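Local coordinates for protein putative phosphoglycolate phosphatase (Lactobacillus delbrueckii, PDB 2HI0) that probably hydrolyses phosphoglycolate, as a haloacid dehalogenase-like phosphatase whose sheet-bearing core carries a helical cap, at residues 54-59 / 92-97; 62-67 / 82-87. All blocks are in the same frame, centred on the assembly; numbering follows the deposited sequence.

Contact 1. Residues 54-59 / 92-97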
ATOM      1  N   VAL A  54       5.792   2.696 -10.776  1.00  9.39           N
ATOM      2  CA  VAL A  54       4.506   3.203 -11.302  1.00  9.23           C
ATOM      3  C   VAL A  54       4.163   4.578 -10.725  1.00 10.61           C
ATOM      4  O   VAL A  54       3.637   5.414 -11.426  1.00 11.25           O
ATOM      5  CB  VAL A  54       3.345   2.175 -11.083  1.00 10.75           C
ATOM      6  CG1 VAL A  54       2.012   2.813 -11.392  1.00 11.85           C
ATOM      7  CG2 VAL A  54       3.575   0.877 -11.920  1.00 10.76           C
ATOM      8  N   ALA A  55       4.471   4.793  -9.455  1.00 10.98           N
ATOM      9  CA  ALA A  55       4.182   6.074  -8.788  1.00 10.25           C
ATOM     10  C   ALA A  55       4.934   7.219  -9.486  1.00 10.49           C
ATOM     11  O   ALA A  55       4.347   8.286  -9.789  1.00 11.28           O
ATOM     12  CB  ALA A  55       4.558   6.014  -7.275  1.00  9.93           C
ATOM     13  N   VAL A  56       6.231   7.033  -9.748  1.00 10.18           N
ATOM     14  CA  VAL A  56       7.024   8.099 -10.417  1.00  9.77           C
ATOM     15  C   VAL A  56       6.599   8.238 -11.899  1.00 11.72           C
ATOM     16  O   VAL A  56       6.512   9.357 -12.430  1.00 11.44           O
ATOM     17  CB  VAL A  56       8.516   7.905 -10.222  1.00 12.00           C
ATOM     18  CG1 VAL A  56       9.342   8.879 -11.062  1.00 11.60           C
ATOM     19  CG2 VAL A  56       8.845   8.071  -8.748  1.00 12.82           C
ATOM     20  N   THR A  57       6.249   7.133 -12.526  1.00  9.69           N
ATOM     21  CA  THR A  57       5.768   7.194 -13.920  1.00  9.90           C
ATOM     22  C   THR A  57       4.474   8.046 -13.986  1.00  9.55           C
ATOM     23  O   THR A  57       4.301   8.912 -14.838  1.00 12.88           O
ATOM     24  CB  THR A  57       5.490   5.765 -14.474  1.00  9.29           C
ATOM     25  OG1 THR A  57       6.664   4.952 -14.352  1.00 11.71           O
ATOM     26  CG2 THR A  57       5.028   5.788 -15.965  1.00 11.31           C
ATOM     27  N   ARG A  58       3.532   7.756 -13.078  1.00 10.45           N
ATOM     28  CA  ARG A  58       2.306   8.540 -12.919  1.00  8.35           C
ATOM     29  C   ARG A  58       2.597  10.020 -12.648  1.00  8.87           C
ATOM     30  O   ARG A  58       1.959  10.922 -13.263  1.00 10.13           O
ATOM     31  CB  ARG A  58       1.467   7.917 -11.824  1.00 10.39           C
ATOM     32  CG  ARG A  58       0.662   6.661 -12.234  1.00  8.49           C
ATOM     33  CD  ARG A  58      -0.032   6.114 -10.971  1.00 10.61           C
ATOM     34  NE  ARG A  58      -0.920   5.008 -11.285  1.00  9.51           N
ATOM     35  CZ  ARG A  58      -1.381   4.152 -10.385  1.00  9.55           C
ATOM     36  NH1 ARG A  58      -0.939   4.215  -9.127  1.00 11.04           N
ATOM     37  NH2 ARG A  58      -2.207   3.204 -10.761  1.00 11.54           N
ATOM     38  N   ALA A  59       3.531  10.273 -11.738  1.00 10.16           N
ATOM     39  CA  ALA A  59       3.837  11.672 -11.353  1.00 10.97           C
ATOM     40  C   ALA A  59       4.437  12.458 -12.514  1.00 10.96           C
ATOM     41  O   ALA A  59       4.058  13.603 -12.738  1.00 11.15           O
ATOM     42  CB  ALA A  59       4.812  11.741 -10.130  1.00 13.62           C
ATOM     43  N   ARG A  92      16.009   7.807 -12.841  1.00 13.72           N
ATOM     44  CA  ARG A  92      16.873   8.933 -12.389  1.00 15.27           C
ATOM     45  C   ARG A  92      16.213   9.610 -11.189  1.00 16.22           C
ATOM     46  O   ARG A  92      16.875   9.954 -10.195  1.00 16.31           O
ATOM     47  CB  ARG A  92      17.119   9.933 -13.502  1.00 14.40           C
ATOM     48  CG  ARG A  92      18.161  10.946 -13.173  1.00 17.66           C
ATOM     49  CD  ARG A  92      18.553  11.741 -14.419  1.00 17.28           C
ATOM     50  NE  ARG A  92      17.565  12.780 -14.734  1.00 20.52           N
ATOM     51  CZ  ARG A  92      17.547  14.012 -14.214  1.00 19.75           C
ATOM     52  NH1 ARG A  92      18.438  14.406 -13.334  1.00 19.63           N
ATOM     53  NH2 ARG A  92      16.613  14.863 -14.592  1.00 14.33           N
ATOM     54  N   VAL A  93      14.891   9.780 -11.246  1.00 13.04           N
ATOM     55  CA  VAL A  93      14.152  10.349 -10.106  1.00 12.27           C
ATOM     56  C   VAL A  93      14.201   9.378  -8.898  1.00 13.32           C
ATOM     57  O   VAL A  93      14.418   9.782  -7.766  1.00 13.51           O
ATOM     58  CB  VAL A  93      12.685  10.701 -10.500  1.00 11.37           C
ATOM     59  CG1 VAL A  93      11.889  11.115  -9.289  1.00 16.74           C
ATOM     60  CG2 VAL A  93      12.655  11.807 -11.540  1.00 13.25           C
ATOM     61  N   LEU A  94      14.005   8.080  -9.166  1.00 13.03           N
ATOM     62  CA  LEU A  94      14.003   7.076  -8.074  1.00 14.24           C
ATOM     63  C   LEU A  94      15.332   7.012  -7.349  1.00 12.02           C
ATOM     64  O   LEU A  94      15.412   6.682  -6.148  1.00 11.69           O
ATOM     65  CB  LEU A  94      13.628   5.707  -8.615  1.00 12.29           C
ATOM     66  CG  LEU A  94      12.141   5.498  -8.921  1.00 11.67           C
ATOM     67  CD1 LEU A  94      11.925   4.138  -9.566  1.00 12.89           C
ATOM     68  CD2 LEU A  94      11.350   5.571  -7.636  1.00 13.47           C
ATOM     69  N   GLU A  95      16.420   7.314  -8.066  1.00 13.31           N
ATOM     70  CA  GLU A  95      17.747   7.301  -7.465  1.00 12.59           C
ATOM     71  C   GLU A  95      17.833   8.270  -6.258  1.00 13.06           C
ATOM     72  O   GLU A  95      18.551   8.005  -5.281  1.00 15.16           O
ATOM     73  CB  GLU A  95      18.768   7.701  -8.526  1.00 12.58           C
ATOM     74  CG  GLU A  95      20.201   7.666  -8.027  1.00 16.02           C
ATOM     75  CD  GLU A  95      21.231   8.008  -9.102  1.00 20.66           C
ATOM     76  OE1 GLU A  95      20.873   8.628 -10.130  1.00 22.92           O
ATOM     77  OE2 GLU A  95      22.415   7.674  -8.891  1.00 21.48           O
ATOM     78  N   VAL A  96      17.113   9.377  -6.348  1.00 13.43           N
ATOM     79  CA  VAL A  96      16.986  10.341  -5.260  1.00 11.30           C
ATOM     80  C   VAL A  96      15.859   9.955  -4.315  1.00 11.04           C
ATOM     81  O   VAL A  96      16.037   9.933  -3.115  1.00 13.03           O
ATOM     82  CB  VAL A  96      16.733  11.779  -5.809  1.00 11.75           C
ATOM     83  CG1 VAL A  96      16.588  12.810  -4.652  1.00 13.29           C
ATOM     84  CG2 VAL A  96      17.856  12.142  -6.841  1.00 11.53           C
ATOM     85  N   PHE A  97      14.692   9.642  -4.869  1.00 12.75           N
ATOM     86  CA  PHE A  97      13.512   9.374  -4.035  1.00 13.56           C
ATOM     87  C   PHE A  97      13.653   8.197  -3.037  1.00 11.66           C
ATOM     88  O   PHE A  97      13.246   8.307  -1.851  1.00 13.61           O
ATOM     89  CB  PHE A  97      12.311   9.086  -4.913  1.00 12.12           C
ATOM     90  CG  PHE A  97      11.060   8.760  -4.131  1.00 12.91           C
ATOM     91  CD1 PHE A  97      10.283   9.771  -3.558  1.00 12.97           C
ATOM     92  CD2 PHE A  97      10.669   7.459  -3.974  1.00 20.40           C
ATOM     93  CE1 PHE A  97       9.155   9.448  -2.818  1.00 10.26           C
ATOM     94  CE2 PHE A  97       9.558   7.148  -3.213  1.00 17.37           C
ATOM     95  CZ  PHE A  97       8.789   8.141  -2.648  1.00 16.47           C
TER

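Contact 2. Residues 62-67 / 82-87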
ATOM      1  N   TYR A  62       1.611  13.144 -14.945  1.00 10.96           N
ATOM      2  CA  TYR A  62       0.785  14.213 -14.415  1.00 10.14           C
ATOM      3  C   TYR A  62       1.476  15.567 -14.619  1.00  9.65           C
ATOM      4  O   TYR A  62       0.822  16.546 -15.072  1.00 11.25           O
ATOM      5  CB  TYR A  62       0.474  13.949 -12.944  1.00 12.59           C
ATOM      6  CG  TYR A  62      -0.649  14.779 -12.453  1.00 11.94           C
ATOM      7  CD1 TYR A  62      -1.937  14.522 -12.889  1.00 16.91           C
ATOM      8  CD2 TYR A  62      -0.435  15.815 -11.547  1.00 15.70           C
ATOM      9  CE1 TYR A  62      -3.023  15.275 -12.432  1.00 13.84           C
ATOM     10  CE2 TYR A  62      -1.517  16.580 -11.077  1.00 14.95           C
ATOM     11  CZ  TYR A  62      -2.812  16.307 -11.553  1.00 16.59           C
ATOM     12  OH  TYR A  62      -3.898  17.045 -11.133  1.00 26.56           O
ATOM     13  N   GLU A  63       2.780  15.649 -14.357  1.00 11.05           N
ATOM     14  CA  GLU A  63       3.527  16.883 -14.638  1.00  9.19           C
ATOM     15  C   GLU A  63       3.369  17.278 -16.128  1.00 10.37           C
ATOM     16  O   GLU A  63       3.239  18.458 -16.467  1.00 14.71           O
ATOM     17  CB  GLU A  63       5.011  16.746 -14.322  1.00 12.03           C
ATOM     18  CG  GLU A  63       5.838  17.976 -14.657  1.00 13.34           C
ATOM     19  CD  GLU A  63       7.350  17.759 -14.511  1.00 18.72           C
ATOM     20  OE1 GLU A  63       7.855  16.627 -14.765  1.00 16.13           O
ATOM     21  OE2 GLU A  63       8.037  18.753 -14.190  1.00 17.24           O
ATOM     22  N   ALA A  64       3.356  16.273 -17.005  1.00 10.94           N
ATOM     23  CA  ALA A  64       3.276  16.478 -18.463  1.00 12.29           C
ATOM     24  C   ALA A  64       1.854  16.799 -18.976  1.00 13.96           C
ATOM     25  O   ALA A  64       1.677  17.092 -20.152  1.00 18.39           O
ATOM     26  CB  ALA A  64       3.830  15.263 -19.178  1.00 13.88           C
ATOM     27  N   GLY A  65       0.852  16.700 -18.101  1.00 10.80           N
ATOM     28  CA  GLY A  65      -0.520  17.119 -18.408  1.00 11.88           C
ATOM     29  C   GLY A  65      -1.566  16.019 -18.431  1.00 10.74           C
ATOM     30  O   GLY A  65      -2.714  16.290 -18.818  1.00 11.45           O
ATOM     31  N   SER A  66      -1.188  14.806 -18.049  1.00 12.99           N
ATOM     32  CA  SER A  66      -2.118  13.669 -17.983  1.00 10.43           C
ATOM     33  C   SER A  66      -3.215  13.882 -16.935  1.00 13.22           C
ATOM     34  O   SER A  66      -2.996  14.484 -15.885  1.00 12.44           O
ATOM     35  CB  SER A  66      -1.384  12.335 -17.718  1.00 12.75           C
ATOM     36  OG  SER A  66      -0.533  12.026 -18.800  1.00 13.09           O
ATOM     37  N   SER A  67      -4.411  13.413 -17.257  1.00 12.21           N
ATOM     38  CA  SER A  67      -5.537  13.416 -16.334  1.00 10.94           C
ATOM     39  C   SER A  67      -5.341  12.443 -15.182  1.00 11.75           C
ATOM     40  O   SER A  67      -4.620  11.431 -15.306  1.00 10.75           O
ATOM     41  CB  SER A  67      -6.820  13.068 -17.057  1.00  8.97           C
ATOM     42  OG  SER A  67      -6.793  11.707 -17.430  1.00  8.37           O
ATOM     43  N   PRO A  82       2.252   8.550 -21.669  1.00 17.13           N
ATOM     44  CA  PRO A  82       2.615   9.585 -22.633  1.00 16.11           C
ATOM     45  C   PRO A  82       4.046   9.449 -23.125  1.00 14.48           C
ATOM     46  O   PRO A  82       4.934   9.058 -22.357  1.00 11.78           O
ATOM     47  CB  PRO A  82       2.468  10.897 -21.850  1.00 17.63           C
ATOM     48  CG  PRO A  82       1.766  10.565 -20.609  1.00 19.30           C
ATOM     49  CD  PRO A  82       1.837   9.107 -20.371  1.00 17.87           C
ATOM     50  N   GLU A  83       4.252   9.830 -24.379  1.00 13.02           N
ATOM     51  CA  GLU A  83       5.563   9.799 -24.979  1.00 14.11           C
ATOM     52  C   GLU A  83       6.572  10.689 -24.281  1.00 15.19           C
ATOM     53  O   GLU A  83       7.776  10.490 -24.448  1.00 16.86           O
ATOM     54  CB  GLU A  83       5.494  10.168 -26.468  1.00 14.50           C
ATOM     55  CG  GLU A  83       4.971   9.045 -27.261  1.00 14.04           C
ATOM     56  CD  GLU A  83       4.936   9.327 -28.754  1.00 11.35           C
ATOM     57  OE1 GLU A  83       5.299  10.459 -29.205  1.00 16.98           O
ATOM     58  OE2 GLU A  83       4.578   8.376 -29.486  1.00 15.61           O
ATOM     59  N   ALA A  84       6.113  11.640 -23.470  1.00 11.10           N
ATOM     60  CA  ALA A  84       7.009  12.474 -22.670  1.00 12.28           C
ATOM     61  C   ALA A  84       7.718  11.745 -21.526  1.00 10.60           C
ATOM     62  O   ALA A  84       8.722  12.221 -20.971  1.00 12.88           O
ATOM     63  CB  ALA A  84       6.235  13.632 -22.097  1.00 14.12           C
ATOM     64  N   VAL A  85       7.160  10.603 -21.117  1.00 10.23           N
ATOM     65  CA  VAL A  85       7.629   9.904 -19.925  1.00  9.89           C
ATOM     66  C   VAL A  85       8.475   8.690 -20.322  1.00 11.85           C
ATOM     67  O   VAL A  85       7.994   7.787 -21.005  1.00 11.89           O
ATOM     68  CB  VAL A  85       6.436   9.506 -18.946  1.00 13.13           C
ATOM     69  CG1 VAL A  85       6.963   8.743 -17.732  1.00 17.24           C
ATOM     70  CG2 VAL A  85       5.654  10.761 -18.539  1.00 12.44           C
ATOM     71  N   THR A  86       9.694   8.638 -19.809  1.00 12.34           N
ATOM     72  CA  THR A  86      10.577   7.492 -20.047  1.00 12.35           C
ATOM     73  C   THR A  86      10.981   6.791 -18.751  1.00 10.42           C
ATOM     74  O   THR A  86      11.122   7.397 -17.713  1.00 11.12           O
ATOM     75  CB  THR A  86      11.844   7.937 -20.807  1.00 13.54           C
ATOM     76  OG1 THR A  86      12.749   8.565 -19.898  1.00 17.23           O
ATOM     77  CG2 THR A  86      11.430   8.880 -21.916  1.00 16.86           C
ATOM     78  N   GLN A  87      11.197   5.486 -18.832  1.00 10.47           N
ATOM     79  CA  GLN A  87      11.757   4.767 -17.679  1.00  9.93           C
ATOM     80  C   GLN A  87      13.164   5.184 -17.257  1.00 12.31           C
ATOM     81  O   GLN A  87      13.504   5.098 -16.090  1.00 12.70           O
ATOM     82  CB  GLN A  87      11.629   3.277 -17.818  1.00 12.11           C
ATOM     83  CG  GLN A  87      10.173   2.837 -17.877  1.00 11.33           C
ATOM     84  CD  GLN A  87       9.351   3.190 -16.594  1.00 13.34           C
ATOM     85  OE1 GLN A  87       9.791   2.873 -15.496  1.00 14.68           O
ATOM     86  NE2 GLN A  87       8.237   3.918 -16.738  1.00 13.76           N
TER

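Contact 1. Residues 54-59 / 92-97
V56 meets V93 and L94 with its two methyl groups, one for each partner. The V56 CA–CB bond points at helix 87-103, and its first torsion (chi1 172°, CG1 opposite the backbone N and CG2 beside it) splits the methyls between the two. V56 CG1 rests 3.8 Å from V93 CG1 and is equally close to V93 CB, the two valines meeting at a slant. V56 CG2 reaches L94 CD2 at 3.7 Å, with L94 CG a little farther off at 4.2 Å; here the side chains run past one another in opposite senses. The CA–CB bond of V93 points back at the opposing helix. That of L94 does not, but its isobutyl group bends back: CG lies opposite the carbonyl carbon (chi1 -76°), and the CD2 branch makes the touch. All three residues are buried, and V56 supplies more than half of the 139 Å² enclosed. The contact is entirely apolar. The backbones come nearest at V56 and L94, whose CA atoms are 7.4 Å apart.

V90, about one turn before L94 on helix 87-103, also packs on V56, while L94 extends onto V52 and V53 at the start of helix 52-63. Helix 19-32 lies alongside, with V93 on F30 and F97 on A25 and A29. The R58 guanidinium hydrogen-bonds to the carbonyl oxygens of F47, L71 and V72, and V54 CG1 covers one of its faces off-centre, 3.6 Å above the plane. Apolar packing between helices 52-63 and 87-103, with helix 19-32 alongside, is consistent with the core of the alpha-helical cap of phosphoglycolate phosphatase-type HAD enzymes.

Contact 2. Residues 62-67 / 82-87
The methyl groups of A64 and A84 meet CB to CB at 4.1 Å, and S66 lies against P82; A64, P82 and S66 bury the most surface. Both alanines are exposed. Beside them the S66 hydroxyl rests on the proline ring: S66 OG is 3.3 Å from P82 CG and 4.1 Å from P82 CD, a van der Waals touch. With chi1 at -64°, OG stands opposite the carbonyl carbon of S66, near its own backbone N, where it also makes a weak hydrogen bond to A61 O.

Both backbones turn sharply to present these groups. G65, the first residue to leave helical angles, has positive phi (115°) and forms a Schellman motif at the C-terminal end of the helix, one of whose bonds is G65 N to Y62 O at 3.0 Å. Across from it, P82 to V85 form a type I beta turn closed by V85 N to P82 O, also 3.0 Å. P82 packs further on A61 and F74, and V85 on L60. The result is a surface junction in what is probably the cap, joining a Schellman-terminated helix to the beta turn that leads into T86, the N-cap of helix 87-103.

Helix 52-63 serves both contacts: contact 1 uses its buried middle and contact 2 its C-terminal end, with centres 12 Å apart. Between them T57 OG1 and Q87 NE2 lie 3.0 Å apart, probably a hydrogen bond, and T57 O packs on V85 CG1 at 3.9 Å. Contact 2 closes a short excursion within the longer connection spanned by contact 1, bringing the chain back to start helix 87-103. Their centres lie about 16 and 23 Å from the centre of the chain, on the same side. Both belong to the helical part, whereas the sodium ion is held at D10, D12 and D190 in the parallel-sheet core.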